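Phosphate-binding protein PstS 2 (Streptococcus pneumoniae, PDB 4H1X) probably serves as the solute-binding lipoprotein of an ABC transporter, capturing phosphate outside the membrane for import by the PstSACB complex. Local coordinates at residues R92-L96 and D97-P101; Q119-I122 and S123-S127; T189-G192 and S193-I197; V234-N237 and N238-A242; V245-A248 and E249-D252. One frame throughout, in Å; residues are numbered along the deposited sequence.

How the contacts relate
Along the chain the five contacts follow one another, each local: a helix end (contact 1), the last turns of a helix (contact 2), a strand-to-helix junction (contact 3), a turn after a strand (contact 4) and a capped helix start (contact 5). Contacts 1, 4 and 5 form one cluster: Val234 packs on Leu250 across contacts 4 and 5, with centres about 15 Å apart, and contact 1 borders both. Contacts 3 and 4 reach the same mixed sheet, by strands 183-190 and 223-236, on opposite sides of the chain's centre. The centre of contact 2 lies about 41 Å from that of contact 4. This elongated layout is consistent with the two-lobed build of periplasmic binding proteins.

Contact 1: residues R92-L96 and D97-P101; sequences RDTVL and DGEYP
Tyr100 and Thr94 meet where the short helix 92-96 runs out and the chain turns toward strand 103-110. Backbone bonds make the turn. Asp97 N donates to Asp93 O, the last regular helical step, and Gly98 N then reaches back three residues to Val95 O at 3.1 Å. Tyr100 N closes a wider loop on Thr94 O at 2.9 Å, nearly straight at the hydrogen (171°) but coming from above the carbonyl plane. Gly98, with positive phi, is where the chain leaves helical geometry.

One side-chain bond works inside the turn. Asp97 OD1 accepts from Glu99 N at 3.0 Å, an Asx turn, and the amide meets this oxygen on its anti side, somewhat out of the carboxylate plane. The carboxylate can do this because CG sits between the backbone N and the carbonyl carbon (chi1 69°), folding it back over the helix end. The price is that OD1 lies 3.0 Å from Thr94 O, two acceptors side by side.

Side-chain packing is lighter. Tyr100 CB rests 3.6 Å from Thr94 OG1, while the ring passes Val95 obliquely, its CD2 in apolar contact with Val95 CG2 at 4.0 Å. Outside the segments, Thr94 OG1 bonds back to Lys89 O, ahead of the helix, and Tyr100 OH to Ile232 O, on strand 223-236.

Chemically, the turn is fastened at both ends of Tyr100, by its amide to the helix and by its hydroxyl to the sheet. Asp97 OD2 and Glu99 OE1 come within 2.9 Å with no bond between them; such crowding of like charge would probably raise one pKa.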
loop_
_atom_site.group_PDB
_atom_site.type_symbol
_atom_site.label_atom_id
_atom_site.label_comp_id
_atom_site.label_asym_id
_atom_site.label_seq_id
_atom_site.Cartn_x
_atom_site.Cartn_y
_atom_site.Cartn_z
ATOM N N ARG A 92 8.648 -8.793 7.204
ATOM C CA ARG A 92 9.491 -7.607 7.129
ATOM C C ARG A 92 10.710 -7.911 6.280
ATOM O O ARG A 92 10.962 -7.200 5.314
ATOM C CB ARG A 92 9.920 -7.226 8.563
ATOM C CG ARG A 92 10.839 -6.027 8.711
ATOM C CD ARG A 92 10.925 -5.555 10.170
ATOM N NE ARG A 92 11.022 -6.669 11.120
ATOM C CZ ARG A 92 10.058 -7.032 11.962
ATOM N NH1 ARG A 92 8.931 -6.333 12.034
ATOM N NH2 ARG A 92 10.227 -8.074 12.764
ATOM N N ASP A 93 11.425 -9.005 6.601
ATOM C CA ASP A 93 12.652 -9.397 5.923
ATOM C C ASP A 93 12.486 -9.707 4.420
ATOM O O ASP A 93 13.328 -9.271 3.632
ATOM C CB ASP A 93 13.277 -10.598 6.648
ATOM C CG ASP A 93 13.895 -10.247 7.998
ATOM O OD1 ASP A 93 14.052 -9.028 8.293
ATOM O OD2 ASP A 93 14.254 -11.178 8.741
ATOM N N THR A 94 11.433 -10.444 4.015
ATOM C CA THR A 94 11.262 -10.834 2.603
ATOM C C THR A 94 10.665 -9.700 1.774
ATOM O O THR A 94 10.869 -9.666 0.542
ATOM C CB THR A 94 10.452 -12.125 2.463
ATOM O OG1 THR A 94 9.187 -11.962 3.104
ATOM C CG2 THR A 94 11.200 -13.353 3.050
ATOM N N VAL A 95 9.971 -8.747 2.439
ATOM C CA VAL A 95 9.475 -7.583 1.719
ATOM C C VAL A 95 10.686 -6.675 1.454
ATOM O O VAL A 95 10.892 -6.257 0.315
ATOM C CB VAL A 95 8.350 -6.838 2.472
ATOM C CG1 VAL A 95 8.047 -5.471 1.810
ATOM C CG2 VAL A 95 7.077 -7.694 2.537
ATOM N N LEU A 96 11.494 -6.410 2.514
ATOM C CA LEU A 96 12.695 -5.569 2.438
ATOM C C LEU A 96 13.692 -6.044 1.372
ATOM O O LEU A 96 14.119 -5.243 0.541
ATOM C CB LEU A 96 13.402 -5.518 3.804
ATOM C CG LEU A 96 12.890 -4.460 4.777
ATOM C CD1 LEU A 96 13.527 -4.637 6.151
ATOM C CD2 LEU A 96 13.153 -3.058 4.243
ATOM N N ASP A 97 14.025 -7.341 1.358
ATOM C CA ASP A 97 14.997 -7.854 0.394
ATOM C C ASP A 97 14.384 -8.144 -1.009
ATOM O O ASP A 97 15.096 -8.641 -1.877
ATOM C CB ASP A 97 15.744 -9.085 0.951
ATOM C CG ASP A 97 14.939 -10.357 1.131
ATOM O OD1 ASP A 97 13.808 -10.425 0.608
ATOM O OD2 ASP A 97 15.437 -11.282 1.804
ATOM N N GLY A 98 13.100 -7.834 -1.213
ATOM C CA GLY A 98 12.421 -8.034 -2.495
ATOM C C GLY A 98 12.073 -9.462 -2.889
ATOM O O GLY A 98 11.628 -9.691 -4.023
ATOM N N GLU A 99 12.270 -10.445 -1.981
ATOM C CA GLU A 99 11.904 -11.838 -2.272
ATOM C C GLU A 99 10.389 -12.000 -2.367
ATOM O O GLU A 99 9.902 -12.808 -3.165
ATOM C CB GLU A 99 12.409 -12.773 -1.178
ATOM C CG GLU A 99 13.867 -13.180 -1.242
ATOM C CD GLU A 99 14.127 -14.235 -0.185
ATOM O OE1 GLU A 99 14.456 -13.852 0.962
ATOM O OE2 GLU A 99 13.866 -15.429 -0.465
ATOM N N TYR A 100 9.652 -11.283 -1.508
ATOM C CA TYR A 100 8.189 -11.360 -1.467
ATOM C C TYR A 100 7.608 -10.397 -2.522
ATOM O O TYR A 100 7.832 -9.194 -2.442
ATOM C CB TYR A 100 7.676 -11.083 -0.048
ATOM C CG TYR A 100 6.197 -11.335 0.060
ATOM C CD1 TYR A 100 5.695 -12.631 0.142
ATOM C CD2 TYR A 100 5.288 -10.278 0.045
ATOM C CE1 TYR A 100 4.325 -12.873 0.222
ATOM C CE2 TYR A 100 3.919 -10.504 0.153
ATOM C CZ TYR A 100 3.439 -11.803 0.231
ATOM O OH TYR A 100 2.084 -12.017 0.344
ATOM N N PRO A 101 6.905 -10.919 -3.550
ATOM C CA PRO A 101 6.499 -10.069 -4.686
ATOM C C PRO A 101 5.241 -9.200 -4.535
ATOM O O PRO A 101 5.130 -8.214 -5.276
ATOM C CB PRO A 101 6.301 -11.085 -5.812
ATOM C CG PRO A 101 5.857 -12.313 -5.124
ATOM C CD PRO A 101 6.563 -12.340 -3.793
#

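Contact 2: residues Q119-I122 and S123-S127; sequences QDFI and SFIHS
The Phe121 ring carries Ile125 on one face: the methyl CD1 stands 4.0 Å from the ring centroid and 18° off its normal, a CH-pi contact shifted toward the rim at CE2. Phe121 CG is anti to the backbone N (chi1 -177°), which swings the ring along the helix to the methyl one turn on. Tyr177 meets the same ring edge-to-face, and Tyr149 does so with Phe124. The His126 imidazole has the carbonyl oxygen of Ile122 over one face, 3.3 Å above its plane and toward the rim. Beside that oxygen the two side chains run together, pointing the same way, with Ile122 CG2, in one of its two conformers, 3.5 Å from His126 CE1. The imidazole is held at its far end too, NE2 being hydrogen-bonded to Asp225 OD2.

All of this lies on the last turns of helix 116-126, within a PBP-superfamily region, where neighbouring turns put residues i and i+4 side by side. Phe121 and Ile122 both pack on Ile207 of strand 207-210, while Phe121 also touches Met170 of helix 164-180.

Ser123 N donates to Gln119 O at 2.9 Å; in the conformer modelled here Ser123 OG does so too, at 3.0 Å, from the opposite face of the carbonyl plane. Farther along, Phe124 N, Ile125 N and His126 N continue the i to i+4 pattern to Asp120 O, Phe121 O and Ile122 O. At the helix end Ser127 OG donates to Phe124 O at 2.6 Å; the same hydroxyl also bonds to Gly130 N, capping the start of helix 128-136.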
loop_
_atom_site.group_PDB
_atom_site.type_symbol
_atom_site.label_atom_id
_atom_site.label_comp_id
_atom_site.label_asym_id
_atom_site.label_seq_id
_atom_site.Cartn_x
_atom_site.Cartn_y
_atom_site.Cartn_z
ATOM N N GLN A 119 10.550 20.900 3.090
ATOM C CA GLN A 119 11.842 20.228 3.352
ATOM C C GLN A 119 11.982 19.844 4.841
ATOM O O GLN A 119 12.477 18.756 5.149
ATOM C CB GLN A 119 13.012 21.138 2.939
ATOM C CG GLN A 119 13.105 21.311 1.408
ATOM C CD GLN A 119 14.210 22.254 1.015
ATOM O OE1 GLN A 119 13.984 23.305 0.376
ATOM N NE2 GLN A 119 15.408 21.941 1.436
ATOM N N ASP A 120 11.496 20.706 5.760
ATOM C CA ASP A 120 11.553 20.387 7.196
ATOM C C ASP A 120 10.626 19.188 7.499
ATOM O O ASP A 120 10.980 18.309 8.290
ATOM C CB ASP A 120 11.171 21.602 8.043
ATOM C CG ASP A 120 11.402 21.360 9.525
ATOM O OD1 ASP A 120 12.579 21.249 9.930
ATOM O OD2 ASP A 120 10.411 21.131 10.245
ATOM N N PHE A 121 9.450 19.159 6.858
ATOM C CA PHE A 121 8.509 18.044 7.023
ATOM C C PHE A 121 9.146 16.728 6.492
ATOM O O PHE A 121 9.052 15.697 7.170
ATOM C CB PHE A 121 7.179 18.341 6.328
ATOM C CG PHE A 121 6.114 17.276 6.505
ATOM C CD1 PHE A 121 5.858 16.721 7.756
ATOM C CD2 PHE A 121 5.374 16.827 5.422
ATOM C CE1 PHE A 121 4.841 15.762 7.922
ATOM C CE2 PHE A 121 4.361 15.870 5.591
ATOM C CZ PHE A 121 4.127 15.324 6.833
ATOM N N ILE A 122 9.838 16.770 5.323
ATOM C CA ILE A 122 10.549 15.613 4.741
ATOM C C ILE A 122 11.613 15.130 5.736
ATOM O O ILE A 122 11.789 13.929 5.928
ATOM C CB ILE A 122 11.182 15.964 3.345
ATOM C CG1 ILE A 122 10.126 16.319 2.270
ATOM C CG2 ILE A 122 12.173 14.899 2.844
ATOM C CD1 ILE A 122 9.021 15.365 2.051
ATOM N N SER A 123 12.344 16.090 6.366
ATOM C CA SER A 123 13.390 15.757 7.349
ATOM C C SER A 123 12.760 14.991 8.517
ATOM O O SER A 123 13.314 13.996 8.986
ATOM C CB SER A 123 14.114 17.012 7.829
ATOM O OG SER A 123 14.790 17.647 6.753
ATOM N N PHE A 124 11.577 15.435 8.957
ATOM C CA PHE A 124 10.852 14.749 10.046
ATOM C C PHE A 124 10.490 13.327 9.609
ATOM O O PHE A 124 10.681 12.390 10.361
ATOM C CB PHE A 124 9.569 15.522 10.404
ATOM C CG PHE A 124 8.768 14.778 11.457
ATOM C CD1 PHE A 124 9.150 14.811 12.800
ATOM C CD2 PHE A 124 7.710 13.944 11.091
ATOM C CE1 PHE A 124 8.439 14.104 13.765
ATOM C CE2 PHE A 124 7.031 13.189 12.057
ATOM C CZ PHE A 124 7.400 13.278 13.387
ATOM N N ILE A 125 9.959 13.170 8.397
ATOM C CA ILE A 125 9.588 11.848 7.878
ATOM C C ILE A 125 10.824 10.918 7.828
ATOM O O ILE A 125 10.711 9.721 8.138
ATOM C CB ILE A 125 8.938 11.979 6.492
ATOM C CG1 ILE A 125 7.552 12.680 6.583
ATOM C CG2 ILE A 125 8.801 10.577 5.827
ATOM C CD1 ILE A 125 6.934 13.077 5.157
ATOM N N HIS A 126 11.983 11.473 7.481
ATOM C CA HIS A 126 13.247 10.721 7.389
ATOM C C HIS A 126 13.847 10.399 8.754
ATOM O O HIS A 126 14.652 9.479 8.855
ATOM C CB HIS A 126 14.264 11.510 6.538
ATOM C CG HIS A 126 13.962 11.430 5.075
ATOM N ND1 HIS A 126 14.487 12.340 4.170
ATOM C CD2 HIS A 126 13.168 10.559 4.408
ATOM C CE1 HIS A 126 14.051 11.953 2.981
ATOM N NE2 HIS A 126 13.247 10.893 3.078
ATOM N N SER A 127 13.454 11.126 9.793
ATOM C CA SER A 127 14.043 10.986 11.133
ATOM C C SER A 127 13.701 9.668 11.823
ATOM O O SER A 127 12.772 8.969 11.407
ATOM C CB SER A 127 13.578 12.127 12.027
ATOM O OG SER A 127 12.223 11.976 12.415
#

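Contact 3: residues T189-G192 and S193-I197; sequences TSNG and SSAGI
Asn191 and Ala195 touch at a strand-turn-helix junction, where strand 183-190 gives way to helix 193-202 with Gly192 as the N-cap residue. The contact is made by the Asn191 amide against a methyl group. Ala195 CB sits 3.4 Å from Asn191 OD1 and 3.6 Å from Asn191 ND2, with CG between them at 3.5 Å, so the methyl lies over one face of the amide instead of meeting a single atom.

Asn191 CG is placed between the backbone N and the carbonyl carbon (chi1 40°), which curls the amide back beside its own main chain. There OD1 takes the next backbone amide, Gly192 N, at 2.8 Å. The bond is bent at the acceptor, with a C=O...N angle of 102°.

One backbone bond crosses the junction: Gly196 N donates to Gly192 O at 3.0 Å, in the carbonyl plane, and opens the helix. Gly192 is almost fully extended just before this point. Ser193 OG, on the first helical residue, bonds to Ser211 N, just after strand 207-210. On the strand side, Thr189 pairs through its backbone with Val160 and Gly162, and Asn191 with Gly162, all on strand 155-162.

Chemically, the Asn191 side-chain oxygen OD1 is spent on the amide that leads into the helix, and the apolar methyl of Ala195 covers one face of the group. Together these would limit rotation of the Asn191 amide at the point where strand becomes helix.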
loop_
_atom_site.group_PDB
_atom_site.type_symbol
_atom_site.label_atom_id
_atom_site.label_comp_id
_atom_site.label_asym_id
_atom_site.label_seq_id
_atom_site.Cartn_x
_atom_site.Cartn_y
_atom_site.Cartn_z
ATOM N N THR A 189 -4.832 15.961 0.573
ATOM C CA THR A 189 -5.874 15.728 -0.411
ATOM C C THR A 189 -5.706 14.357 -1.015
ATOM O O THR A 189 -4.650 14.062 -1.592
ATOM C CB THR A 189 -5.847 16.820 -1.484
ATOM O OG1 THR A 189 -6.070 18.085 -0.867
ATOM C CG2 THR A 189 -6.886 16.581 -2.580
ATOM N N SER A 190 -6.743 13.523 -0.882
ATOM C CA SER A 190 -6.765 12.190 -1.460
ATOM C C SER A 190 -7.473 12.241 -2.802
ATOM O O SER A 190 -8.622 12.680 -2.870
ATOM C CB SER A 190 -7.509 11.220 -0.545
ATOM O OG SER A 190 -6.899 11.147 0.726
ATOM N N ASN A 191 -6.795 11.815 -3.861
ATOM C CA ASN A 191 -7.425 11.733 -5.182
ATOM C C ASN A 191 -6.844 10.509 -5.919
ATOM O O ASN A 191 -7.546 9.508 -6.090
ATOM C CB ASN A 191 -7.338 13.054 -5.966
ATOM C CG ASN A 191 -6.040 13.828 -5.867
ATOM O OD1 ASN A 191 -4.959 13.267 -5.652
ATOM N ND2 ASN A 191 -6.121 15.130 -6.065
ATOM N N GLY A 192 -5.560 10.554 -6.239
ATOM C CA GLY A 192 -4.874 9.456 -6.918
ATOM C C GLY A 192 -3.445 9.822 -7.200
ATOM O O GLY A 192 -3.094 11.004 -7.137
ATOM N N SER A 193 -2.611 8.812 -7.480
ATOM C CA SER A 193 -1.179 9.028 -7.714
ATOM C C SER A 193 -0.931 10.025 -8.875
ATOM O O SER A 193 -0.133 10.962 -8.713
ATOM C CB SER A 193 -0.474 7.696 -7.988
ATOM O OG SER A 193 -0.512 6.830 -6.857
ATOM N N SER A 194 -1.626 9.840 -10.018
ATOM C CA SER A 194 -1.452 10.704 -11.183
ATOM C C SER A 194 -1.772 12.153 -10.840
ATOM O O SER A 194 -0.988 13.044 -11.197
ATOM C CB SER A 194 -2.311 10.222 -12.351
ATOM O OG SER A 194 -1.785 8.992 -12.825
ATOM N N ALA A 195 -2.878 12.390 -10.079
ATOM C CA ALA A 195 -3.280 13.748 -9.673
ATOM C C ALA A 195 -2.259 14.388 -8.710
ATOM O O ALA A 195 -1.989 15.576 -8.829
ATOM C CB ALA A 195 -4.669 13.741 -9.048
ATOM N N GLY A 196 -1.632 13.580 -7.858
ATOM C CA GLY A 196 -0.584 14.043 -6.947
ATOM C C GLY A 196 0.661 14.499 -7.705
ATOM O O GLY A 196 1.228 15.561 -7.414
ATOM N N ILE A 197 1.107 13.689 -8.683
ATOM C CA ILE A 197 2.281 14.045 -9.510
ATOM C C ILE A 197 2.005 15.374 -10.242
ATOM O O ILE A 197 2.839 16.290 -10.218
ATOM C CB ILE A 197 2.596 12.889 -10.514
ATOM C CG1 ILE A 197 3.100 11.658 -9.753
ATOM C CG2 ILE A 197 3.614 13.341 -11.586
ATOM C CD1 ILE A 197 3.008 10.355 -10.522
#

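Contact 4: residues V234-N237 and N238-A242; sequences VVVN and NDNKA
Asn237 and Asp239 meet at the head of a type I turn running from Asn237 to Asn240, in the end region of strand 223-236. Three direct hydrogen bonds shape it. The turn's own bond joins Asn240 N to Asn237 O at 3.0 Å, the donor standing well above the carbonyl plane. Outside that ring of atoms, Asn237 OD1 accepts from Asp239 N at 2.9 Å, close to straight at 164°. With CG anti to the backbone N (chi1 -169°), the Asn237 amide turns forward over the turn, its oxygen reaching the amide two residues on. The third bond follows directly: Asn240 OD1 takes Ala242 N at 2.9 Å, an Asx turn that carries the chain onward toward strand 244-245.

A water binds across the mouth of the turn. It accepts from Asn237 N at 3.0 Å and from Asn240 ND2 at 2.9 Å, linking the two ends of the turn.

The main side-chain packing is between Val236 and Asn240, which cross at about a right angle. Val236 CB lies 3.9 Å from Asn240 ND2, and its CG2 is equally near Asn240 CB. Outside the turn, Asn237 ND2 bonds to Val61 O and Asn238 ND2 to Lys78 O, while Lys81 NZ is held by the carbonyls of Asn240 and Ala242.

The chemistry implies a polar turn held both by its own side chains and by neighbouring residues: each amide of Asn237 and Asn240 uses its oxygen on a backbone N-H and its nitrogen on another acceptor, which should fix both side chains in rotation.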
loop_
_atom_site.group_PDB
_atom_site.type_symbol
_atom_site.label_atom_id
_atom_site.label_comp_id
_atom_site.label_asym_id
_atom_site.label_seq_id
_atom_site.Cartn_x
_atom_site.Cartn_y
_atom_site.Cartn_z
ATOM N N VAL A 234 -1.931 -12.765 1.282
ATOM C CA VAL A 234 -3.039 -13.566 0.749
ATOM C C VAL A 234 -3.395 -14.511 1.864
ATOM O O VAL A 234 -2.536 -15.299 2.301
ATOM C CB VAL A 234 -2.684 -14.288 -0.569
ATOM C CG1 VAL A 234 -3.859 -15.150 -1.024
ATOM C CG2 VAL A 234 -2.310 -13.283 -1.651
ATOM N N VAL A 235 -4.621 -14.426 2.353
ATOM C CA VAL A 235 -4.986 -15.156 3.552
ATOM C C VAL A 235 -6.109 -16.173 3.298
ATOM O O VAL A 235 -7.036 -15.925 2.517
ATOM C CB VAL A 235 -5.371 -14.183 4.713
ATOM C CG1 VAL A 235 -4.142 -13.430 5.240
ATOM C CG2 VAL A 235 -6.478 -13.188 4.306
ATOM N N VAL A 236 -6.010 -17.297 3.993
ATOM C CA VAL A 236 -6.961 -18.403 3.971
ATOM C C VAL A 236 -7.377 -18.724 5.415
ATOM O O VAL A 236 -6.785 -18.210 6.365
ATOM C CB VAL A 236 -6.388 -19.664 3.250
ATOM C CG1 VAL A 236 -6.066 -19.371 1.784
ATOM C CG2 VAL A 236 -5.170 -20.236 3.989
ATOM N N ASN A 237 -8.393 -19.573 5.567
ATOM C CA ASN A 237 -8.847 -19.990 6.879
ATOM C C ASN A 237 -7.786 -20.896 7.504
ATOM O O ASN A 237 -7.088 -21.600 6.777
ATOM C CB ASN A 237 -10.176 -20.723 6.731
ATOM C CG ASN A 237 -10.861 -20.979 8.044
ATOM O OD1 ASN A 237 -10.577 -21.949 8.741
ATOM N ND2 ASN A 237 -11.800 -20.120 8.390
ATOM N N ASN A 238 -7.631 -20.850 8.823
ATOM C CA ASN A 238 -6.665 -21.709 9.537
ATOM C C ASN A 238 -6.920 -23.220 9.307
ATOM O O ASN A 238 -5.986 -24.014 9.415
ATOM C CB ASN A 238 -6.685 -21.392 11.028
ATOM C CG ASN A 238 -5.828 -20.223 11.379
ATOM O OD1 ASN A 238 -4.695 -20.092 10.889
ATOM N ND2 ASN A 238 -6.351 -19.351 12.235
ATOM N N ASP A 239 -8.164 -23.607 8.976
ATOM C CA ASP A 239 -8.565 -24.993 8.661
ATOM C C ASP A 239 -8.005 -25.491 7.313
ATOM O O ASP A 239 -7.996 -26.709 7.053
ATOM C CB ASP A 239 -10.097 -25.081 8.582
ATOM C CG ASP A 239 -10.842 -25.104 9.904
ATOM O OD1 ASP A 239 -10.194 -24.927 10.957
ATOM O OD2 ASP A 239 -12.077 -25.275 9.878
ATOM N N ASN A 240 -7.658 -24.538 6.413
ATOM C CA ASN A 240 -7.146 -24.833 5.073
ATOM C C ASN A 240 -5.729 -25.415 5.145
ATOM O O ASN A 240 -4.813 -24.745 5.636
ATOM C CB ASN A 240 -7.152 -23.562 4.203
ATOM C CG ASN A 240 -7.113 -23.851 2.722
ATOM O OD1 ASN A 240 -6.463 -24.802 2.265
ATOM N ND2 ASN A 240 -7.786 -23.026 1.934
ATOM N N LYS A 241 -5.563 -26.649 4.646
ATOM C CA LYS A 241 -4.285 -27.373 4.616
ATOM C C LYS A 241 -3.300 -26.757 3.595
ATOM O O LYS A 241 -2.101 -26.946 3.761
ATOM C CB LYS A 241 -4.481 -28.886 4.363
ATOM C CG LYS A 241 -4.792 -29.297 2.923
ATOM C CD LYS A 241 -4.609 -30.808 2.719
ATOM C CE LYS A 241 -4.757 -31.224 1.273
ATOM N NZ LYS A 241 -4.669 -32.704 1.109
ATOM N N ALA A 242 -3.789 -26.005 2.583
ATOM C CA ALA A 242 -2.921 -25.317 1.598
ATOM C C ALA A 242 -2.017 -24.295 2.306
ATOM O O ALA A 242 -2.474 -23.624 3.231
ATOM C CB ALA A 242 -3.762 -24.611 0.545
HETATM O O HOH W 1 -9.551 -21.094 3.254
#

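Contact 5: residues V245-A248 and E249-D252; sequences VSMA and ELAD
Glu249 comes first, and its side chain doubles back on Ser246. Its amide nitrogen donates to Ser246 OG at 3.1 Å, while its carboxylate oxygen OE1 accepts from Ser246 N at 3.2 Å, met on the anti side. The Glu249 chain leaves with CG anti to its carbonyl carbon (chi1 -84°) and stays extended beyond it, which carries OE1 back past the Ser246 hydroxyl to the start of the helix. On the way the carboxylate approaches Val245, Glu249 OE1 lying 3.5 Å from Val245 CA.

This reciprocal pair is a capping box: Ser246 is the N-cap of helix 247-254, and the two bonds satisfy amides at a helix start that would otherwise lack i-4 acceptors. A carboxylate placed at this end would probably also be favoured by the helix dipole. Met247 N, the next amide, is taken by Asp86 OD1.

Leu250 follows, its N bonded to Ser246 O at 2.9 Å. Its two methyls split their contacts: CD1 is 4.3 Å from Val245 CG2, and CD2 is equally far from SE of the selenomethionine Met247 in one of its two conformers. Leu250 also touches Phe26 and Thr30 of helix 21-30.

Ala251 N donates to Met247 O at 3.0 Å. Last comes Asp252, whose N donates to Ala248 O at 2.9 Å; its carboxylate lies beside the same carbonyl without a bond to it, CG standing 3.3 Å from Ala248 O.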
loop_
_atom_site.group_PDB
_atom_site.type_symbol
_atom_site.label_atom_id
_atom_site.label_comp_id
_atom_site.label_asym_id
_atom_site.label_seq_id
_atom_site.Cartn_x
_atom_site.Cartn_y
_atom_site.Cartn_z
ATOM N N VAL A 245 1.028 -20.885 -2.814
ATOM C CA VAL A 245 0.508 -20.756 -4.173
ATOM C C VAL A 245 1.558 -20.114 -5.031
ATOM O O VAL A 245 2.307 -19.266 -4.553
ATOM C CB VAL A 245 -0.847 -19.982 -4.287
ATOM C CG1 VAL A 245 -2.016 -20.842 -3.823
ATOM C CG2 VAL A 245 -0.816 -18.644 -3.547
ATOM N N SER A 246 1.601 -20.483 -6.314
ATOM C CA SER A 246 2.458 -19.773 -7.256
ATOM C C SER A 246 1.750 -18.467 -7.652
ATOM O O SER A 246 0.538 -18.341 -7.411
ATOM C CB SER A 246 2.699 -20.636 -8.499
ATOM O OG SER A 246 1.478 -20.938 -9.167
HETATM N N MSE A 247 2.471 -17.516 -8.285
HETATM C CA MSE A 247 1.847 -16.279 -8.758
HETATM C C MSE A 247 0.817 -16.619 -9.846
HETATM O O MSE A 247 -0.221 -15.980 -9.892
HETATM C CB MSE A 247 2.879 -15.258 -9.265
HETATM C CG MSE A 247 3.600 -14.493 -8.148
HETATM SE SE MSE A 247 2.640 -12.981 -7.333
HETATM C CE MSE A 247 2.548 -11.768 -8.890
ATOM N N ALA A 248 1.071 -17.668 -10.678
ATOM C CA ALA A 248 0.126 -18.122 -11.713
ATOM C C ALA A 248 -1.162 -18.601 -11.079
ATOM O O ALA A 248 -2.243 -18.197 -11.514
ATOM C CB ALA A 248 0.730 -19.250 -12.542
ATOM N N GLU A 249 -1.044 -19.463 -10.043
ATOM C CA GLU A 249 -2.196 -19.994 -9.325
ATOM C C GLU A 249 -2.950 -18.862 -8.682
ATOM O O GLU A 249 -4.170 -18.853 -8.759
ATOM C CB GLU A 249 -1.773 -20.986 -8.245
ATOM C CG GLU A 249 -1.566 -22.401 -8.745
ATOM C CD GLU A 249 -1.048 -23.369 -7.702
ATOM O OE1 GLU A 249 -0.351 -22.933 -6.755
ATOM O OE2 GLU A 249 -1.330 -24.579 -7.844
ATOM N N LEU A 250 -2.219 -17.897 -8.071
ATOM C CA LEU A 250 -2.826 -16.750 -7.403
ATOM C C LEU A 250 -3.740 -15.983 -8.355
ATOM O O LEU A 250 -4.900 -15.718 -8.015
ATOM C CB LEU A 250 -1.752 -15.800 -6.817
ATOM C CG LEU A 250 -2.284 -14.663 -5.930
ATOM C CD1 LEU A 250 -3.149 -15.213 -4.766
ATOM C CD2 LEU A 250 -1.139 -13.816 -5.401
ATOM N N ALA A 251 -3.223 -15.647 -9.547
ATOM C CA ALA A 251 -4.014 -14.925 -10.539
ATOM C C ALA A 251 -5.189 -15.793 -11.031
ATOM O O ALA A 251 -6.301 -15.277 -11.161
ATOM C CB ALA A 251 -3.144 -14.481 -11.694
ATOM N N ASP A 252 -4.963 -17.124 -11.210
ATOM C CA ASP A 252 -6.002 -18.083 -11.609
ATOM C C ASP A 252 -7.153 -18.119 -10.590
ATOM O O ASP A 252 -8.324 -18.131 -10.980
ATOM C CB ASP A 252 -5.416 -19.486 -11.764
ATOM C CG ASP A 252 -4.664 -19.731 -13.059
ATOM O OD1 ASP A 252 -4.542 -18.778 -13.871
ATOM O OD2 ASP A 252 -4.188 -20.881 -13.260
#